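L-Ala-D/L-Glu Epimerase (Escherichia coli, PDB 1JPD) belongs to the enolase superfamily, joining an N-terminal domain of the mandelate racemase/muconate lactonizing enzyme family to a C-terminal domain of TIM-barrel type. Local coordinates at residues A[148-153]-A[175-180]; A[182-187]-A[202-207]; A[274-279]-A[299-304]. One frame throughout, in Å; residues are numbered along the deposited sequence.

All three contacts lie in the barrel domain and come in series along the chain: contact 1, then contact 2, then contact 3. Contacts 1 and 2, about 14 Å apart centre to centre, share the neighbourhood of strands 175-179 and 203-205, where the backbone of V178 probably hydrogen-bonds to M203 and E205. Contact 3 belongs to the same sheet where it comes round to close, its centre about 13 Å from that of contact 1 and about 19 Å from that of contact 2. The three thus sit at different places round one barrel sheet, and interior side chains link them: K152 forms a salt bridge with D300, and M203 packs on M275.

Contact 1 (A[148-153]-A[175-180]); sequences AKLLKV and TLIVDA
T175 N gives a hydrogen bond to K149 O at 2.9 Å, the first of five backbone bonds that hold 148-153 beside 175-180 as parallel strands. L151 reaches both T175 and I177, donating to T175 O and accepting from I177 N. V153 repeats the scheme one step on, between I177 and D179, with its N 2.7 Å from I177 O. The axes of the two strand segments come within 4.6 Å with their directions 24° apart, the twist expected in a parallel barrel wall.

Side chains pair in register on both faces. On one, L150 sends CD1 over to T175 CG2 at 3.7 Å and to I177 CG2 at 3.9 Å. I177 carries CG1 between its own backbone N and carbonyl carbon (chi1 60°), which brings that methylene alongside the neighbouring strand, 3.9 Å from K152 CB. On the other face L151 and L176 lie side by side and point the same way, with L176 CD2 3.8 Å from L151 CB. Further along, V153 CB meets V178 CG2 at 4.1 Å.

K152 leaves the strand extended and bends at chi3 (67°), which turns its amine to the carboxylate of D300, its salt-bridge partner. D179 has a carboxylate near that amine without touching it, and its OD1 accepts from N181 N.

Helix 160-170 links the two strands in a beta-alpha-beta crossover and covers the outward face, with M164 on V153 and V178, and R168 on L176. The inward face, with L150, T175 and I177, meets F298 of strand 298-299. The sheet continues on either side: strand 121-128 bonds to the backbones of L150 and K152, while A202 and M203 bond to those of L176 and V178.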
loop_
_atom_site.group_PDB
_atom_site.type_symbol
_atom_site.label_atom_id
_atom_site.label_comp_id
_atom_site.label_asym_id
_atom_site.label_seq_id
_atom_site.Cartn_x
_atom_site.Cartn_y
_atom_site.Cartn_z
ATOM N N ALA A 148 -2.794 2.044 -19.305
ATOM C CA ALA A 148 -3.186 1.409 -18.050
ATOM C C ALA A 148 -4.056 0.178 -18.264
ATOM O O ALA A 148 -5.195 0.284 -18.708
ATOM C CB ALA A 148 -3.909 2.408 -17.169
ATOM N N LYS A 149 -3.517 -0.991 -17.938
ATOM C CA LYS A 149 -4.262 -2.238 -18.094
ATOM C C LYS A 149 -5.118 -2.542 -16.869
ATOM O O LYS A 149 -6.145 -3.211 -16.970
ATOM C CB LYS A 149 -3.296 -3.395 -18.359
ATOM C CG LYS A 149 -2.646 -3.337 -19.736
ATOM C CD LYS A 149 -1.531 -4.365 -19.893
ATOM C CE LYS A 149 -0.882 -4.240 -21.264
ATOM N NZ LYS A 149 -0.522 -2.825 -21.592
ATOM N N LEU A 150 -4.688 -2.042 -15.714
ATOM C CA LEU A 150 -5.403 -2.250 -14.459
ATOM C C LEU A 150 -5.954 -0.914 -13.986
ATOM O O LEU A 150 -5.197 0.014 -13.732
ATOM C CB LEU A 150 -4.455 -2.820 -13.402
ATOM C CG LEU A 150 -5.020 -3.027 -11.997
ATOM C CD1 LEU A 150 -6.208 -3.973 -12.050
ATOM C CD2 LEU A 150 -3.944 -3.590 -11.096
ATOM N N LEU A 151 -7.275 -0.819 -13.884
ATOM C CA LEU A 151 -7.933 0.400 -13.437
ATOM C C LEU A 151 -8.562 0.186 -12.065
ATOM O O LEU A 151 -9.244 -0.816 -11.838
ATOM C CB LEU A 151 -9.037 0.810 -14.417
ATOM C CG LEU A 151 -8.661 1.111 -15.866
ATOM C CD1 LEU A 151 -9.907 1.494 -16.658
ATOM C CD2 LEU A 151 -7.640 2.240 -15.896
ATOM N N LYS A 152 -8.327 1.120 -11.146
ATOM C CA LYS A 152 -8.927 1.024 -9.820
ATOM C C LYS A 152 -10.062 2.028 -9.804
ATOM O O LYS A 152 -9.826 3.236 -9.774
ATOM C CB LYS A 152 -7.919 1.361 -8.719
ATOM C CG LYS A 152 -8.496 1.227 -7.313
ATOM C CD LYS A 152 -7.444 1.446 -6.233
ATOM C CE LYS A 152 -6.938 2.880 -6.206
ATOM N NZ LYS A 152 -5.848 3.057 -5.213
ATOM N N VAL A 153 -11.295 1.536 -9.847
ATOM C CA VAL A 153 -12.451 2.425 -9.853
ATOM C C VAL A 153 -12.858 2.780 -8.438
ATOM O O VAL A 153 -13.165 1.894 -7.635
ATOM C CB VAL A 153 -13.655 1.776 -10.566
ATOM C CG1 VAL A 153 -14.838 2.720 -10.538
ATOM C CG2 VAL A 153 -13.289 1.442 -12.004
ATOM N N THR A 175 -8.703 -4.568 -16.970
ATOM C CA THR A 175 -8.885 -5.343 -15.744
ATOM C C THR A 175 -9.367 -4.292 -14.739
ATOM O O THR A 175 -8.705 -3.268 -14.545
ATOM C CB THR A 175 -7.563 -5.931 -15.222
ATOM O OG1 THR A 175 -7.012 -6.827 -16.194
ATOM C CG2 THR A 175 -7.799 -6.680 -13.914
ATOM N N LEU A 176 -10.512 -4.528 -14.108
ATOM C CA LEU A 176 -11.064 -3.562 -13.162
ATOM C C LEU A 176 -11.136 -4.040 -11.715
ATOM O O LEU A 176 -11.532 -5.175 -11.450
ATOM C CB LEU A 176 -12.484 -3.160 -13.587
ATOM C CG LEU A 176 -12.756 -2.679 -15.007
ATOM C CD1 LEU A 176 -14.250 -2.493 -15.192
ATOM C CD2 LEU A 176 -12.022 -1.376 -15.260
ATOM N N ILE A 177 -10.745 -3.170 -10.783
ATOM C CA ILE A 177 -10.861 -3.467 -9.359
ATOM C C ILE A 177 -11.586 -2.258 -8.771
ATOM O O ILE A 177 -11.420 -1.140 -9.254
ATOM C CB ILE A 177 -9.495 -3.703 -8.676
ATOM C CG1 ILE A 177 -8.594 -2.478 -8.796
ATOM C CG2 ILE A 177 -8.813 -4.919 -9.304
ATOM C CD1 ILE A 177 -7.248 -2.676 -8.105
ATOM N N VAL A 178 -12.426 -2.488 -7.769
ATOM C CA VAL A 178 -13.205 -1.414 -7.159
ATOM C C VAL A 178 -12.851 -1.146 -5.705
ATOM O O VAL A 178 -12.808 -2.067 -4.886
ATOM C CB VAL A 178 -14.725 -1.724 -7.226
ATOM C CG1 VAL A 178 -15.489 -0.848 -6.241
ATOM C CG2 VAL A 178 -15.241 -1.495 -8.633
ATOM N N ASP A 179 -12.600 0.123 -5.392
ATOM C CA ASP A 179 -12.292 0.527 -4.029
ATOM C C ASP A 179 -13.514 1.280 -3.518
ATOM O O ASP A 179 -13.698 2.456 -3.822
ATOM C CB ASP A 179 -11.063 1.441 -3.991
ATOM C CG ASP A 179 -10.548 1.677 -2.570
ATOM O OD1 ASP A 179 -11.165 1.149 -1.621
ATOM O OD2 ASP A 179 -9.525 2.382 -2.397
ATOM N N ALA A 180 -14.364 0.592 -2.766
ATOM C CA ALA A 180 -15.564 1.223 -2.226
ATOM C C ALA A 180 -15.200 2.028 -0.982
ATOM O O ALA A 180 -16.038 2.723 -0.400
ATOM C CB ALA A 180 -16.618 0.165 -1.901
#

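Contact 2 (A[182-187]-A[202-207]); sequences ESWRAE and AMLEQP
E182 and W184, in the loop that follows strand 175-179, each give a backbone N-H to the turn leaving strand 203-205. E182 N meets Q206 O at 2.8 Å in a nearly straight bond, whereas W184 N reaches P207 O at 2.9 Å with a bend at the hydrogen (132°). Within the loop, R185 NH1 donates to W184 O at 2.7 Å from above the carbonyl plane, while W184 O stays nearly in the plane of the guanidinium.

Apolar contact is carried by the indole. W184 CG stands anti to the carbonyl carbon (chi1 -72°), which lays the six-membered ring obliquely against two partners: CE3 lies 3.8 Å from P207 CB, and CZ3 lies 3.8 Å from L204 CD2. E182 and Q206 run side by side, E182 CG lying 3.5 Å from Q206 CG, with carboxylate and amide planes almost perpendicular (89°).

Their polar ends bond elsewhere. E182 forms a salt bridge with R53, probably linking this loop to the N-terminal domain, and accepts from A210 N. Q206 NE2 donates to L208 O and is bonded to S230 OG, while OE1 accepts from D228 N. W184 NE1 donates to D156 O, and R192 makes a cation-pi contact with the indole.

The chemistry is therefore divided: backbone bonds fix the two loops together, the indole packs on L204 and P207 with L189 and L196 of helix 189-198 also touching it, and the Q206 amide has partners at both its oxygen and its nitrogen.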
loop_
_atom_site.group_PDB
_atom_site.type_symbol
_atom_site.label_atom_id
_atom_site.label_comp_id
_atom_site.label_asym_id
_atom_site.label_seq_id
_atom_site.Cartn_x
_atom_site.Cartn_y
_atom_site.Cartn_z
ATOM N N GLU A 182 -14.835 1.722 2.325
ATOM C CA GLU A 182 -15.709 1.756 3.501
ATOM C C GLU A 182 -17.019 2.554 3.380
ATOM O O GLU A 182 -17.643 2.869 4.395
ATOM C CB GLU A 182 -14.928 2.280 4.716
ATOM C CG GLU A 182 -13.749 1.426 5.121
ATOM C CD GLU A 182 -13.084 1.894 6.402
ATOM O OE1 GLU A 182 -12.478 2.986 6.412
ATOM O OE2 GLU A 182 -13.165 1.164 7.409
ATOM N N SER A 183 -17.462 2.861 2.167
ATOM C CA SER A 183 -18.686 3.649 2.020
ATOM C C SER A 183 -19.960 2.839 1.778
ATOM O O SER A 183 -21.062 3.389 1.831
ATOM C CB SER A 183 -18.520 4.671 0.892
ATOM O OG SER A 183 -18.380 4.022 -0.359
ATOM N N TRP A 184 -19.818 1.542 1.517
ATOM C CA TRP A 184 -20.983 0.697 1.258
ATOM C C TRP A 184 -21.612 0.157 2.533
ATOM O O TRP A 184 -21.026 0.252 3.609
ATOM C CB TRP A 184 -20.590 -0.459 0.337
ATOM C CG TRP A 184 -20.337 -0.033 -1.084
ATOM C CD1 TRP A 184 -20.182 1.247 -1.549
ATOM C CD2 TRP A 184 -20.156 -0.893 -2.219
ATOM N NE1 TRP A 184 -19.912 1.234 -2.897
ATOM C CE2 TRP A 184 -19.889 -0.063 -3.334
ATOM C CE3 TRP A 184 -20.187 -2.282 -2.401
ATOM C CZ2 TRP A 184 -19.658 -0.577 -4.610
ATOM C CZ3 TRP A 184 -19.956 -2.793 -3.671
ATOM C CH2 TRP A 184 -19.693 -1.941 -4.758
ATOM N N ARG A 185 -22.808 -0.412 2.417
ATOM C CA ARG A 185 -23.491 -0.957 3.586
ATOM C C ARG A 185 -23.919 -2.412 3.419
ATOM O O ARG A 185 -23.928 -2.950 2.306
ATOM C CB ARG A 185 -24.700 -0.082 3.938
ATOM C CG ARG A 185 -24.324 1.319 4.434
ATOM C CD ARG A 185 -23.583 1.279 5.786
ATOM N NE ARG A 185 -23.139 2.610 6.209
ATOM C CZ ARG A 185 -21.947 3.140 5.930
ATOM N NH1 ARG A 185 -21.052 2.454 5.231
ATOM N NH2 ARG A 185 -21.660 4.374 6.324
ATOM N N ALA A 186 -24.261 -3.042 4.541
ATOM C CA ALA A 186 -24.685 -4.440 4.563
ATOM C C ALA A 186 -25.867 -4.667 3.632
ATOM O O ALA A 186 -25.842 -5.554 2.776
ATOM C CB ALA A 186 -25.051 -4.850 5.988
ATOM N N GLU A 187 -26.898 -3.853 3.811
ATOM C CA GLU A 187 -28.105 -3.927 3.000
ATOM C C GLU A 187 -27.822 -3.786 1.500
ATOM O O GLU A 187 -27.452 -2.710 1.029
ATOM C CB GLU A 187 -29.070 -2.827 3.438
ATOM C CG GLU A 187 -30.233 -2.580 2.488
ATOM C CD GLU A 187 -31.523 -3.231 2.946
ATOM O OE1 GLU A 187 -31.567 -4.479 3.029
ATOM O OE2 GLU A 187 -32.493 -2.490 3.223
ATOM N N ALA A 202 -12.592 -7.877 -11.304
ATOM C CA ALA A 202 -11.663 -8.821 -10.696
ATOM C C ALA A 202 -11.668 -8.830 -9.173
ATOM O O ALA A 202 -11.475 -9.883 -8.558
ATOM C CB ALA A 202 -10.250 -8.550 -11.198
ATOM N N MET A 203 -11.886 -7.669 -8.556
ATOM C CA MET A 203 -11.870 -7.597 -7.102
ATOM C C MET A 203 -12.553 -6.354 -6.528
ATOM O O MET A 203 -12.537 -5.290 -7.138
ATOM C CB MET A 203 -10.414 -7.680 -6.630
ATOM C CG MET A 203 -10.192 -7.484 -5.146
ATOM S SD MET A 203 -10.134 -5.727 -4.690
ATOM C CE MET A 203 -8.393 -5.327 -5.071
ATOM N N LEU A 204 -13.168 -6.518 -5.360
ATOM C CA LEU A 204 -13.847 -5.437 -4.649
ATOM C C LEU A 204 -13.081 -5.201 -3.344
ATOM O O LEU A 204 -12.877 -6.129 -2.555
ATOM C CB LEU A 204 -15.288 -5.829 -4.330
ATOM C CG LEU A 204 -16.023 -4.900 -3.358
ATOM C CD1 LEU A 204 -16.178 -3.499 -3.969
ATOM C CD2 LEU A 204 -17.379 -5.504 -3.030
ATOM N N GLU A 205 -12.680 -3.958 -3.102
ATOM C CA GLU A 205 -11.889 -3.630 -1.914
ATOM C C GLU A 205 -12.615 -2.908 -0.774
ATOM O O GLU A 205 -13.253 -1.877 -0.981
ATOM C CB GLU A 205 -10.669 -2.818 -2.370
ATOM C CG GLU A 205 -9.729 -2.370 -1.285
ATOM C CD GLU A 205 -8.423 -1.820 -1.851
ATOM O OE1 GLU A 205 -8.436 -1.281 -2.983
ATOM O OE2 GLU A 205 -7.386 -1.919 -1.159
ATOM N N GLN A 206 -12.511 -3.480 0.422
ATOM C CA GLN A 206 -13.092 -2.926 1.652
ATOM C C GLN A 206 -14.390 -2.139 1.489
ATOM O O GLN A 206 -14.422 -0.933 1.718
ATOM C CB GLN A 206 -12.058 -2.028 2.341
ATOM C CG GLN A 206 -12.435 -1.528 3.735
ATOM C CD GLN A 206 -12.043 -2.494 4.845
ATOM O OE1 GLN A 206 -11.012 -3.173 4.764
ATOM N NE2 GLN A 206 -12.851 -2.544 5.899
ATOM N N PRO A 207 -15.483 -2.814 1.115
ATOM C CA PRO A 207 -16.767 -2.138 0.940
ATOM C C PRO A 207 -17.389 -1.662 2.248
ATOM O O PRO A 207 -18.130 -0.673 2.268
ATOM C CB PRO A 207 -17.617 -3.200 0.259
ATOM C CG PRO A 207 -17.103 -4.448 0.873
ATOM C CD PRO A 207 -15.609 -4.243 0.794
#

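Contact 3 (A[274-279]-A[299-304]); sequences LMLGCM and ADLDGP
D300 N donates to L276 O at 2.8 Å in an almost linear bond, joining the last two strands of the parallel barrel. The pairing is short: one parallel bridge, L276 with A299, after which both chains run on as loops in nearly the same direction. Beyond the bridge a weaker CA-H...O contact follows, from G277 CA to D300 O at 3.5 Å.

The side chains divide between the two sides of this seam. M275 is extended throughout, with CG anti to the backbone N (chi1 -177°), and this length carries its terminal methyl CE across to D300 CB at 3.8 Å. In the barrel interior its sulfur SD is met by M203 and E205. D300 likewise holds its carboxylate anti to its own backbone N, pointing it inward to the amine of K152.

On the outer side L276 and L301 cross, and the touching is done by branches: L301 CD2 is 3.6 Å from L276 CD2 and equally near L276 CG. L301 places CG beside its backbone N (chi1 -52°), which swings the methyls back over L276, while I286 of helix 283-289 packs on L301.

A299 closes the barrel by bonding through its backbone to A125 of strand 121-128, so the seam joins the end of the sheet to its beginning. D302 accepts at OD2 from W306 NE1, while G303, at the start of a 3-10 turn, brings its CA to 3.9 Å from M279 O.

C278 points its side chain at the other loop: SG sits between its own backbone N and carbonyl carbon (chi1 73°), which puts it 3.5 Å from both D300 O and G303 N.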
loop_
_atom_site.group_PDB
_atom_site.type_symbol
_atom_site.label_atom_id
_atom_site.label_comp_id
_atom_site.label_asym_id
_atom_site.label_seq_id
_atom_site.Cartn_x
_atom_site.Cartn_y
_atom_site.Cartn_z
ATOM N N LEU A 274 -2.931 -11.981 -2.321
ATOM C CA LEU A 274 -2.301 -10.748 -1.862
ATOM C C LEU A 274 -2.362 -9.586 -2.829
ATOM O O LEU A 274 -2.466 -9.759 -4.039
ATOM C CB LEU A 274 -0.826 -10.996 -1.518
ATOM C CG LEU A 274 -0.436 -12.165 -0.613
ATOM C CD1 LEU A 274 1.064 -12.121 -0.386
ATOM C CD2 LEU A 274 -1.191 -12.087 0.707
ATOM N N MET A 275 -2.279 -8.391 -2.264
ATOM C CA MET A 275 -2.264 -7.163 -3.034
ATOM C C MET A 275 -1.238 -6.282 -2.325
ATOM O O MET A 275 -1.098 -6.362 -1.109
ATOM C CB MET A 275 -3.631 -6.498 -3.007
ATOM C CG MET A 275 -3.680 -5.262 -3.862
ATOM S SD MET A 275 -5.222 -4.367 -3.685
ATOM C CE MET A 275 -4.761 -2.855 -4.481
ATOM N N LEU A 276 -0.502 -5.468 -3.072
ATOM C CA LEU A 276 0.488 -4.588 -2.462
ATOM C C LEU A 276 0.026 -3.154 -2.652
ATOM O O LEU A 276 -0.166 -2.709 -3.783
ATOM C CB LEU A 276 1.868 -4.783 -3.104
ATOM C CG LEU A 276 3.014 -3.903 -2.573
ATOM C CD1 LEU A 276 3.276 -4.230 -1.119
ATOM C CD2 LEU A 276 4.284 -4.132 -3.391
ATOM N N GLY A 277 -0.170 -2.434 -1.548
ATOM C CA GLY A 277 -0.612 -1.052 -1.631
ATOM C C GLY A 277 0.431 -0.071 -1.137
ATOM O O GLY A 277 1.572 -0.438 -0.863
ATOM N N CYS A 278 0.042 1.188 -1.018
ATOM C CA CYS A 278 0.962 2.209 -0.548
ATOM C C CYS A 278 0.129 3.384 -0.095
ATOM O O CYS A 278 -1.076 3.413 -0.316
ATOM C CB CYS A 278 1.870 2.671 -1.685
ATOM S SG CYS A 278 0.992 3.728 -2.903
ATOM N N MET A 279 0.779 4.347 0.546
ATOM C CA MET A 279 0.122 5.576 0.996
ATOM C C MET A 279 0.728 6.637 0.077
ATOM O O MET A 279 1.474 6.294 -0.847
ATOM C CB MET A 279 0.513 5.898 2.437
ATOM C CG MET A 279 0.287 4.785 3.412
ATOM S SD MET A 279 -1.447 4.593 3.768
ATOM C CE MET A 279 -1.386 3.499 5.137
ATOM N N ALA A 299 -0.691 -4.670 -7.925
ATOM C CA ALA A 299 0.260 -3.750 -7.327
ATOM C C ALA A 299 -0.295 -2.339 -7.466
ATOM O O ALA A 299 -0.541 -1.870 -8.577
ATOM C CB ALA A 299 1.607 -3.847 -8.023
ATOM N N ASP A 300 -0.515 -1.677 -6.336
ATOM C CA ASP A 300 -1.008 -0.305 -6.339
ATOM C C ASP A 300 0.114 0.506 -5.685
ATOM O O ASP A 300 0.081 0.783 -4.482
ATOM C CB ASP A 300 -2.307 -0.211 -5.533
ATOM C CG ASP A 300 -2.962 1.153 -5.642
ATOM O OD1 ASP A 300 -2.495 1.972 -6.462
ATOM O OD2 ASP A 300 -3.949 1.412 -4.916
ATOM N N LEU A 301 1.113 0.872 -6.491
ATOM C CA LEU A 301 2.278 1.597 -5.991
ATOM C C LEU A 301 2.527 2.973 -6.589
ATOM O O LEU A 301 3.633 3.498 -6.461
ATOM C CB LEU A 301 3.537 0.758 -6.216
ATOM C CG LEU A 301 3.558 -0.693 -5.730
ATOM C CD1 LEU A 301 4.748 -1.426 -6.348
ATOM C CD2 LEU A 301 3.628 -0.722 -4.210
ATOM N N ASP A 302 1.530 3.580 -7.221
ATOM C CA ASP A 302 1.776 4.879 -7.834
ATOM C C ASP A 302 1.687 6.090 -6.900
ATOM O O ASP A 302 1.580 7.224 -7.355
ATOM C CB ASP A 302 0.872 5.076 -9.071
ATOM C CG ASP A 302 -0.588 5.339 -8.721
ATOM O OD1 ASP A 302 -1.370 5.579 -9.666
ATOM O OD2 ASP A 302 -0.955 5.312 -7.523
ATOM N N GLY A 303 1.755 5.855 -5.597
ATOM C CA GLY A 303 1.696 6.963 -4.657
ATOM C C GLY A 303 2.546 8.161 -5.066
ATOM O O GLY A 303 2.065 9.293 -5.052
ATOM N N PRO A 304 3.814 7.952 -5.444
ATOM C CA PRO A 304 4.658 9.081 -5.841
ATOM C C PRO A 304 4.101 9.980 -6.948
ATOM O O PRO A 304 4.353 11.182 -6.941
ATOM C CB PRO A 304 5.964 8.410 -6.261
ATOM C CG PRO A 304 6.018 7.203 -5.367
ATOM C CD PRO A 304 4.587 6.696 -5.435
#